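Local coordinates for protein mitochondrial enolase superfamily member 1 (Homo sapiens, PDB 4A35) that catalyses the magnesium-dependent dehydration of L-fuconate to 2-keto-3-deoxy-L-fuconate, a step in the breakdown of L-fucose, at residues V70-H75 with G100-I105; L166-K171 with A346-I351; E263-L268 with L298-A303. All blocks are in the same frame, centred on the assembly; numbering follows the deposited sequence. Where two conformers were deposited one is given.

Interaction 1: V70-H75 with G100-I105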
loop_
_atom_site.group_PDB
_atom_site.type_symbol
_atom_site.label_atom_id
_atom_site.label_comp_id
_atom_site.label_asym_id
_atom_site.label_seq_id
_atom_site.Cartn_x
_atom_site.Cartn_y
_atom_site.Cartn_z
ATOM N N VAL A 70 10.203 -0.343 -11.671
ATOM C CA VAL A 70 11.415 -1.175 -11.794
ATOM C C VAL A 70 12.561 -0.240 -12.331
ATOM O O VAL A 70 13.669 -0.233 -11.784
ATOM C CB VAL A 70 11.234 -2.454 -12.657
ATOM C CG1 VAL A 70 12.623 -3.121 -12.929
ATOM C CG2 VAL A 70 10.284 -3.446 -11.948
ATOM N N ASN A 71 12.276 0.562 -13.379
ATOM C CA ASN A 71 13.242 1.529 -13.932
ATOM C C ASN A 71 13.734 2.522 -12.863
ATOM O O ASN A 71 14.930 2.846 -12.863
ATOM C CB ASN A 71 12.656 2.257 -15.171
ATOM C CG ASN A 71 12.606 1.309 -16.365
ATOM O OD1 ASN A 71 13.493 0.456 -16.526
ATOM N ND2 ASN A 71 11.610 1.441 -17.247
ATOM N N ALA A 72 12.845 2.962 -11.922
ATOM C CA ALA A 72 13.231 3.859 -10.817
ATOM C C ALA A 72 14.170 3.167 -9.840
ATOM O O ALA A 72 15.021 3.830 -9.233
ATOM C CB ALA A 72 11.975 4.379 -10.087
ATOM N N LEU A 73 14.028 1.845 -9.671
ATOM C CA LEU A 73 14.888 1.131 -8.726
ATOM C C LEU A 73 16.197 0.653 -9.320
ATOM O O LEU A 73 17.126 0.329 -8.569
ATOM C CB LEU A 73 14.137 -0.112 -8.191
ATOM C CG LEU A 73 12.985 0.177 -7.218
ATOM C CD1 LEU A 73 12.045 -1.036 -7.112
ATOM C CD2 LEU A 73 13.508 0.647 -5.862
ATOM N N ALA A 74 16.251 0.539 -10.658
ATOM C CA ALA A 74 17.387 -0.066 -11.390
ATOM C C ALA A 74 18.786 0.454 -10.976
ATOM O O ALA A 74 19.722 -0.358 -10.882
ATOM C CB ALA A 74 17.211 0.091 -12.900
ATOM N N HIS A 75 18.938 1.779 -10.724
ATOM C CA HIS A 75 20.261 2.352 -10.376
ATOM C C HIS A 75 20.857 1.702 -9.059
ATOM O O HIS A 75 22.087 1.691 -8.886
ATOM C CB HIS A 75 20.186 3.877 -10.263
ATOM C CG HIS A 75 19.419 4.330 -9.047
ATOM N ND1 HIS A 75 20.070 4.697 -7.882
ATOM C CD2 HIS A 75 18.083 4.448 -8.857
ATOM C CE1 HIS A 75 19.110 5.034 -7.021
ATOM N NE2 HIS A 75 17.907 4.919 -7.561
ATOM N N GLY A 100 15.258 6.980 0.609
ATOM C CA GLY A 100 14.811 8.223 1.248
ATOM C C GLY A 100 13.751 9.001 0.489
ATOM O O GLY A 100 12.939 9.679 1.114
ATOM N N GLN A 101 13.695 8.852 -0.862
ATOM C CA GLN A 101 12.630 9.502 -1.632
ATOM C C GLN A 101 11.580 8.487 -2.126
ATOM O O GLN A 101 10.392 8.744 -1.964
ATOM C CB GLN A 101 13.193 10.285 -2.829
ATOM C CG GLN A 101 14.070 11.461 -2.379
ATOM C CD GLN A 101 14.513 12.373 -3.498
ATOM O OE1 GLN A 101 14.240 12.158 -4.672
ATOM N NE2 GLN A 101 15.192 13.452 -3.158
ATOM N N LEU A 102 12.016 7.341 -2.749
ATOM C CA LEU A 102 11.060 6.386 -3.319
ATOM C C LEU A 102 10.166 5.754 -2.266
ATOM O O LEU A 102 9.055 5.370 -2.592
ATOM C CB LEU A 102 11.778 5.267 -4.121
ATOM C CG LEU A 102 12.302 5.657 -5.481
ATOM C CD1 LEU A 102 13.203 4.527 -6.081
ATOM C CD2 LEU A 102 11.156 6.000 -6.454
ATOM N N ARG A 103 10.610 5.656 -1.008
ATOM C CA ARG A 103 9.749 4.989 -0.011
ATOM C C ARG A 103 8.410 5.786 0.189
ATOM O O ARG A 103 7.393 5.201 0.568
ATOM C CB ARG A 103 10.496 4.832 1.349
ATOM C CG ARG A 103 10.646 6.167 2.116
ATOM C CD ARG A 103 11.499 6.026 3.397
ATOM N NE ARG A 103 11.116 4.850 4.194
ATOM C CZ ARG A 103 10.054 4.795 4.998
ATOM N NH1 ARG A 103 9.242 5.849 5.116
ATOM N NH2 ARG A 103 9.800 3.696 5.694
ATOM N N TRP A 104 8.408 7.076 -0.134
ATOM C CA TRP A 104 7.198 7.898 0.024
ATOM C C TRP A 104 6.063 7.359 -0.862
ATOM O O TRP A 104 4.896 7.505 -0.497
ATOM C CB TRP A 104 7.480 9.357 -0.398
ATOM C CG TRP A 104 6.371 10.316 -0.012
ATOM C CD1 TRP A 104 5.371 10.780 -0.822
ATOM C CD2 TRP A 104 6.172 10.918 1.260
ATOM N NE1 TRP A 104 4.541 11.613 -0.112
ATOM C CE2 TRP A 104 5.030 11.752 1.158
ATOM C CE3 TRP A 104 6.853 10.841 2.497
ATOM C CZ2 TRP A 104 4.497 12.425 2.265
ATOM C CZ3 TRP A 104 6.370 11.566 3.576
ATOM C CH2 TRP A 104 5.225 12.382 3.444
ATOM N N ILE A 105 6.414 6.751 -2.013
ATOM C CA ILE A 105 5.366 6.254 -2.902
ATOM C C ILE A 105 4.829 4.851 -2.469
ATOM O O ILE A 105 3.901 4.341 -3.109
ATOM C CB ILE A 105 5.693 6.341 -4.377
ATOM C CG1 ILE A 105 6.814 5.351 -4.765
ATOM C CG2 ILE A 105 5.986 7.841 -4.796
ATOM C CD1 ILE A 105 7.017 5.259 -6.385
#

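Interaction 2: L166-K171 with A346-I351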
loop_
_atom_site.group_PDB
_atom_site.type_symbol
_atom_site.label_atom_id
_atom_site.label_comp_id
_atom_site.label_asym_id
_atom_site.label_seq_id
_atom_site.Cartn_x
_atom_site.Cartn_y
_atom_site.Cartn_z
ATOM N N LEU A 166 17.044 -17.373 14.571
ATOM C CA LEU A 166 18.142 -18.346 14.659
ATOM C C LEU A 166 17.693 -19.610 15.398
ATOM O O LEU A 166 18.065 -20.715 15.004
ATOM C CB LEU A 166 19.373 -17.755 15.359
ATOM C CG LEU A 166 20.208 -16.792 14.502
ATOM C CD1 LEU A 166 21.248 -16.042 15.388
ATOM C CD2 LEU A 166 20.909 -17.535 13.365
ATOM N N GLU A 167 16.930 -19.448 16.480
ATOM C CA GLU A 167 16.459 -20.584 17.271
ATOM C C GLU A 167 15.532 -21.514 16.414
ATOM O O GLU A 167 15.730 -22.742 16.393
ATOM C CB GLU A 167 15.742 -20.076 18.529
ATOM C CG GLU A 167 15.323 -21.157 19.502
ATOM C CD GLU A 167 14.570 -20.588 20.690
ATOM O OE1 GLU A 167 15.065 -19.611 21.300
ATOM O OE2 GLU A 167 13.467 -21.101 20.989
ATOM N N ILE A 168 14.633 -20.913 15.636
ATOM C CA ILE A 168 13.714 -21.662 14.763
ATOM C C ILE A 168 14.542 -22.425 13.681
ATOM O O ILE A 168 14.314 -23.625 13.432
ATOM C CB ILE A 168 12.655 -20.726 14.145
ATOM C CG1 ILE A 168 11.690 -20.189 15.231
ATOM C CG2 ILE A 168 11.904 -21.459 13.014
ATOM C CD1 ILE A 168 10.839 -18.999 14.794
ATOM N N LEU A 169 15.565 -21.752 13.133
ATOM C CA LEU A 169 16.383 -22.369 12.061
ATOM C C LEU A 169 17.301 -23.473 12.610
ATOM O O LEU A 169 17.572 -24.462 11.917
ATOM C CB LEU A 169 17.202 -21.308 11.326
ATOM C CG LEU A 169 16.333 -20.322 10.502
ATOM C CD1 LEU A 169 17.082 -19.071 10.220
ATOM C CD2 LEU A 169 15.759 -20.993 9.220
ATOM N N GLN A 170 17.786 -23.308 13.848
ATOM C CA GLN A 170 18.642 -24.328 14.484
ATOM C C GLN A 170 17.805 -25.584 14.730
ATOM O O GLN A 170 18.234 -26.704 14.395
ATOM C CB GLN A 170 19.279 -23.798 15.786
ATOM C CG GLN A 170 20.409 -22.794 15.428
ATOM C CD GLN A 170 20.909 -21.959 16.586
ATOM O OE1 GLN A 170 20.296 -21.907 17.664
ATOM N NE2 GLN A 170 22.000 -21.214 16.355
ATOM N N LYS A 171 16.597 -25.394 15.253
ATOM C CA LYS A 171 15.653 -26.490 15.525
ATOM C C LYS A 171 15.284 -27.204 14.196
ATOM O O LYS A 171 15.170 -28.439 14.152
ATOM C CB LYS A 171 14.401 -25.919 16.224
ATOM C CG LYS A 171 13.517 -26.950 16.899
ATOM C CD LYS A 171 12.591 -26.279 17.907
ATOM C CE LYS A 171 11.468 -27.177 18.357
ATOM N NZ LYS A 171 10.746 -26.595 19.520
ATOM N N ALA A 346 5.244 -17.059 11.113
ATOM C CA ALA A 346 4.131 -18.019 11.141
ATOM C C ALA A 346 4.521 -19.228 12.013
ATOM O O ALA A 346 3.695 -19.714 12.768
ATOM C CB ALA A 346 3.829 -18.478 9.706
ATOM N N LYS A 347 5.773 -19.718 11.899
ATOM C CA LYS A 347 6.245 -20.838 12.764
ATOM C C LYS A 347 6.275 -20.402 14.263
ATOM O O LYS A 347 5.822 -21.162 15.130
ATOM C CB LYS A 347 7.637 -21.326 12.307
ATOM C CG LYS A 347 8.226 -22.501 13.121
ATOM C CD LYS A 347 7.246 -23.656 13.354
ATOM C CE LYS A 347 8.007 -24.764 14.015
ATOM N NZ LYS A 347 7.058 -25.719 14.649
ATOM N N LYS A 348 6.839 -19.213 14.543
ATOM C CA LYS A 348 6.915 -18.604 15.896
ATOM C C LYS A 348 5.500 -18.572 16.538
ATOM O O LYS A 348 5.356 -18.951 17.711
ATOM C CB LYS A 348 7.544 -17.184 15.828
ATOM C CG LYS A 348 7.698 -16.488 17.203
ATOM C CD LYS A 348 9.007 -16.892 17.911
ATOM C CE LYS A 348 9.077 -16.558 19.397
ATOM N NZ LYS A 348 8.964 -15.122 19.649
ATOM N N PHE A 349 4.453 -18.257 15.726
ATOM C CA PHE A 349 3.061 -18.245 16.171
ATOM C C PHE A 349 2.348 -19.613 15.976
ATOM O O PHE A 349 1.140 -19.721 16.274
ATOM C CB PHE A 349 2.290 -17.140 15.414
ATOM C CG PHE A 349 2.529 -15.755 15.962
ATOM C CD1 PHE A 349 3.617 -14.988 15.524
ATOM C CD2 PHE A 349 1.667 -15.206 16.919
ATOM C CE1 PHE A 349 3.844 -13.697 16.050
ATOM C CE2 PHE A 349 1.885 -13.915 17.439
ATOM C CZ PHE A 349 2.960 -13.159 16.991
ATOM N N GLU A 350 3.079 -20.645 15.423
ATOM C CA GLU A 350 2.517 -21.980 15.168
ATOM C C GLU A 350 1.234 -21.917 14.279
ATOM O O GLU A 350 0.214 -22.552 14.578
ATOM C CB GLU A 350 2.261 -22.745 16.503
ATOM C CG GLU A 350 3.548 -23.154 17.194
ATOM C CD GLU A 350 4.410 -24.154 16.440
ATOM O OE1 GLU A 350 3.888 -24.889 15.569
ATOM O OE2 GLU A 350 5.606 -24.253 16.783
ATOM N N ILE A 351 1.304 -21.113 13.206
ATOM C CA ILE A 351 0.226 -20.933 12.236
ATOM C C ILE A 351 0.687 -21.572 10.906
ATOM O O ILE A 351 1.788 -21.264 10.434
ATOM C CB ILE A 351 -0.213 -19.441 12.074
ATOM C CG1 ILE A 351 -0.905 -18.949 13.419
ATOM C CG2 ILE A 351 -1.127 -19.250 10.895
ATOM C CD1 ILE A 351 -2.216 -19.724 13.815
#

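Interaction 3: E263-L268 with L298-A303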
loop_
_atom_site.group_PDB
_atom_site.type_symbol
_atom_site.label_atom_id
_atom_site.label_comp_id
_atom_site.label_asym_id
_atom_site.label_seq_id
_atom_site.Cartn_x
_atom_site.Cartn_y
_atom_site.Cartn_z
ATOM N N GLU A 263 -22.561 -13.363 7.663
ATOM C CA GLU A 263 -23.889 -13.790 7.220
ATOM C C GLU A 263 -23.836 -14.715 5.966
ATOM O O GLU A 263 -24.503 -15.764 5.909
ATOM C CB GLU A 263 -24.755 -12.541 6.944
ATOM C CG GLU A 263 -26.170 -12.852 6.449
ATOM C CD GLU A 263 -27.042 -13.758 7.306
ATOM O OE1 GLU A 263 -26.796 -13.860 8.532
ATOM O OE2 GLU A 263 -27.997 -14.346 6.749
ATOM N N TRP A 264 -23.079 -14.299 4.982
ATOM C CA TRP A 264 -22.903 -15.044 3.734
ATOM C C TRP A 264 -22.313 -16.446 4.020
ATOM O O TRP A 264 -22.834 -17.465 3.542
ATOM C CB TRP A 264 -21.999 -14.227 2.805
ATOM C CG TRP A 264 -22.110 -14.601 1.364
ATOM C CD1 TRP A 264 -21.721 -15.786 0.790
ATOM C CD2 TRP A 264 -22.374 -13.699 0.282
ATOM N NE1 TRP A 264 -21.783 -15.691 -0.574
ATOM C CE2 TRP A 264 -22.189 -14.424 -0.920
ATOM C CE3 TRP A 264 -22.816 -12.360 0.208
ATOM C CZ2 TRP A 264 -22.383 -13.843 -2.186
ATOM C CZ3 TRP A 264 -23.055 -11.804 -1.053
ATOM C CH2 TRP A 264 -22.815 -12.540 -2.226
ATOM N N MET A 265 -21.297 -16.498 4.889
ATOM C CA MET A 265 -20.632 -17.763 5.243
ATOM C C MET A 265 -21.534 -18.682 6.060
ATOM O O MET A 265 -21.399 -19.915 5.949
ATOM C CB MET A 265 -19.292 -17.529 5.941
ATOM C CG MET A 265 -18.198 -17.059 4.970
ATOM S SD MET A 265 -18.026 -18.129 3.495
ATOM C CE MET A 265 -17.728 -19.755 4.328
ATOM N N SER A 266 -22.481 -18.108 6.843
ATOM C CA SER A 266 -23.440 -18.919 7.607
ATOM C C SER A 266 -24.323 -19.726 6.637
ATOM O O SER A 266 -24.751 -20.837 6.965
ATOM C CB SER A 266 -24.315 -18.043 8.505
ATOM O OG SER A 266 -25.333 -17.406 7.754
ATOM N N LYS A 267 -24.566 -19.173 5.416
ATOM C CA LYS A 267 -25.400 -19.809 4.385
ATOM C C LYS A 267 -24.595 -20.846 3.551
ATOM O O LYS A 267 -25.181 -21.796 2.997
ATOM C CB LYS A 267 -26.009 -18.729 3.484
ATOM C CG LYS A 267 -27.101 -17.968 4.240
ATOM C CD LYS A 267 -27.408 -16.664 3.590
ATOM C CE LYS A 267 -28.616 -15.981 4.176
ATOM N NZ LYS A 267 -28.763 -14.600 3.630
ATOM N N LEU A 268 -23.265 -20.634 3.425
ATOM C CA LEU A 268 -22.386 -21.566 2.665
ATOM C C LEU A 268 -21.756 -22.653 3.566
ATOM O O LEU A 268 -21.094 -23.569 3.060
ATOM C CB LEU A 268 -21.256 -20.790 1.939
ATOM C CG LEU A 268 -21.714 -19.880 0.807
ATOM C CD1 LEU A 268 -20.550 -19.117 0.201
ATOM C CD2 LEU A 268 -22.618 -20.638 -0.232
ATOM N N LEU A 298 -18.342 -22.715 13.633
ATOM C CA LEU A 298 -19.004 -23.460 12.550
ATOM C C LEU A 298 -18.008 -24.453 11.919
ATOM O O LEU A 298 -18.358 -25.162 10.981
ATOM C CB LEU A 298 -19.553 -22.506 11.470
ATOM C CG LEU A 298 -20.635 -21.518 11.864
ATOM C CD1 LEU A 298 -20.976 -20.635 10.701
ATOM C CD2 LEU A 298 -21.896 -22.251 12.387
ATOM N N GLY A 299 -16.772 -24.468 12.415
ATOM C CA GLY A 299 -15.722 -25.344 11.889
ATOM C C GLY A 299 -15.003 -24.810 10.655
ATOM O O GLY A 299 -14.332 -25.566 9.958
ATOM N N ILE A 300 -15.162 -23.509 10.363
ATOM C CA ILE A 300 -14.564 -22.851 9.209
ATOM C C ILE A 300 -13.416 -21.915 9.664
ATOM O O ILE A 300 -13.653 -20.977 10.430
ATOM C CB ILE A 300 -15.615 -22.069 8.387
ATOM C CG1 ILE A 300 -16.838 -22.988 8.035
ATOM C CG2 ILE A 300 -14.962 -21.492 7.094
ATOM C CD1 ILE A 300 -18.016 -22.205 7.594
ATOM N N GLY A 301 -12.229 -22.148 9.105
ATOM C CA GLY A 301 -11.059 -21.326 9.421
ATOM C C GLY A 301 -11.019 -20.154 8.460
ATOM O O GLY A 301 -11.635 -20.193 7.376
ATOM N N ILE A 302 -10.217 -19.148 8.816
ATOM C CA ILE A 302 -10.045 -17.968 7.948
ATOM C C ILE A 302 -8.659 -18.057 7.357
ATOM O O ILE A 302 -7.698 -18.369 8.071
ATOM C CB ILE A 302 -10.276 -16.641 8.760
ATOM C CG1 ILE A 302 -11.802 -16.289 8.830
ATOM C CG2 ILE A 302 -9.455 -15.407 8.151
ATOM C CD1 ILE A 302 -12.884 -17.386 9.199
ATOM N N ALA A 303 -8.560 -17.816 6.045
ATOM C CA ALA A 303 -7.296 -17.767 5.299
ATOM C C ALA A 303 -7.131 -16.369 4.674
ATOM O O ALA A 303 -8.092 -15.825 4.125
ATOM C CB ALA A 303 -7.280 -18.826 4.171
#

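Interaction 1: V70-H75 with G100-I105
Leu102 presents a forked end to Ala72 and Leu73: both its methyl groups meet Ala72, and CD1 reaches Leu73 as well. CD2 approaches the methyl of Ala72, with CB and CD2 4.1 Å apart, while CD1 slips in between the backbone and the next side chain. There Leu102 CD1 lies 3.7 Å from Ala72 O and 3.9 Å from Leu73 CD2. The two leucines are not laid alongside one another: their side chains cross at a slant and meet through one methyl each, Leu73 CD2 and Leu102 CD1. In Leu102 the first torsion places CG beside the backbone N and opposite the carbonyl carbon (chi1 -76°), which carries the fork out from the 3-10 segment 102-105 to the C-terminal part of helix 63-73. The carbonyl of Ala72 is also approached from within its own segment, by the edge of the His75 ring, with the oxygen in the ring plane and 3.1 Å from His75 CD2.

No hydrogen bond spans the two segments; what joins them is a small patch of aliphatic packing. Polar contacts lie around it instead. Asp99 OD1 accepts the backbone N-H groups of Gln101 and Leu102, and the side-chain amide of Gln101 bonds to Asp32 O and Lys61 N of the second subunit, whose Gly62 also packs on Leu102. Leu73 meanwhile rests on Ala115 and Thr116 of helix 110-131. The contact thus illustrates helix-to-loop packing in the N-terminal capping domain of the enolase superfamily, at a place where that domain also meets its dimer mate.

Interaction 2: L166-K171 with A346-I351
Ile168 reaches across to Lys347 and Lys348 with both arms of its branched side chain, and the residues before and after it show how one face of a helix can be given to one neighbour and another face to the next. Leu166, at the start of the segment, turns to Arg145 and Val148 of helix 144-148. Ile168 instead faces segment 346-351. CG2 stands opposite the backbone N and CG1 beside it (chi1 -68°), which spreads the two arms over successive residues of the facing helix. Ile168 CG2 meets Lys347 CG at 3.8 Å, the two side chains running past each other in opposite senses, while Ile168 CD1 sits 3.9 Å from Lys348 CB, across a chain lying at about a right angle to it. Leu169 turns back to Pro144 and Val148, and also meets Phe372.

The lysine ends are occupied elsewhere. Lys347 NZ forms a salt bridge to Glu350 OE2 (3.0 Å), meeting the carboxylate on its syn side and 18° out of its plane; Lys348 NZ donates to Val159 O. Glu350, at positive phi, belongs to a Schellman motif closing helix 335-348, with Ile351 N bonded to Ala346 O and Glu350 N to Lys347 O. The chemistry is therefore divided: the methylene stems of two lysines serve as an apolar surface for one isoleucine, while their ammonium groups are held by oxygen partners, that of Lys347 by the Glu350 carboxylate and that of Lys348 by the Val159 carbonyl.

Interaction 3: E263-L268 with L298-A303
Met265 and Ile300 make the close, buried half of this contact, methyl against methyl, with Met265 CE 4.1 Å from Ile300 CD1. The methionine chain bends at both chi2 (-52°) and chi3 (-56°), and this double turn brings its terminal methyl round to the isoleucine. On the other side Ile300 CG1 lies beside the backbone N, sending CD1 out to the helix. Further atoms close in on the pair: Leu295, Ile276 and Trp256 pack on Met265, while Ala269 and Pro273 pack on Ile300.

The half nearer solvent is looser. Leu298 CD1 comes no nearer than 4.3 Å to Ser266 CA, so a side-chain methyl leans on the helix backbone with both residues exposed. A salt bridge from Lys267 NZ to Glu263 OE2 (3.2 Å) lies on a part of the same helix that does not meet 298-303.

Helix 258-268 lies on the outside of the parallel barrel sheet, between helix 228-242, which meets Trp264 and Leu268, and helix 285-295. Ile300 leads into strand 301-304, whose Gly301 is hydrogen-bonded to strand 275-277 on one side, while Ile302 bonds to Phe325 of strand 325-326 on the other.

Read from the N terminus, interaction 1 comes first and closes a short, largely helical loop of 24 residues within the N-terminal domain, finishing before either of the others begins. Interaction 2 then opens at helix 162-171 and closes a loop of 174 intervening residues at the end of helix 335-348, spanning the five parallel strands of the barrel sheet. Nested inside that long loop is interaction 3, which ties helix 258-268 to the start of strand 301-304, two strands further on; no loops cross. The contacts remain separate in space: the centres of interactions 1 and 3 are about 41 Å apart, whereas the nearest atoms of interactions 2 and 3 are about 7 Å apart.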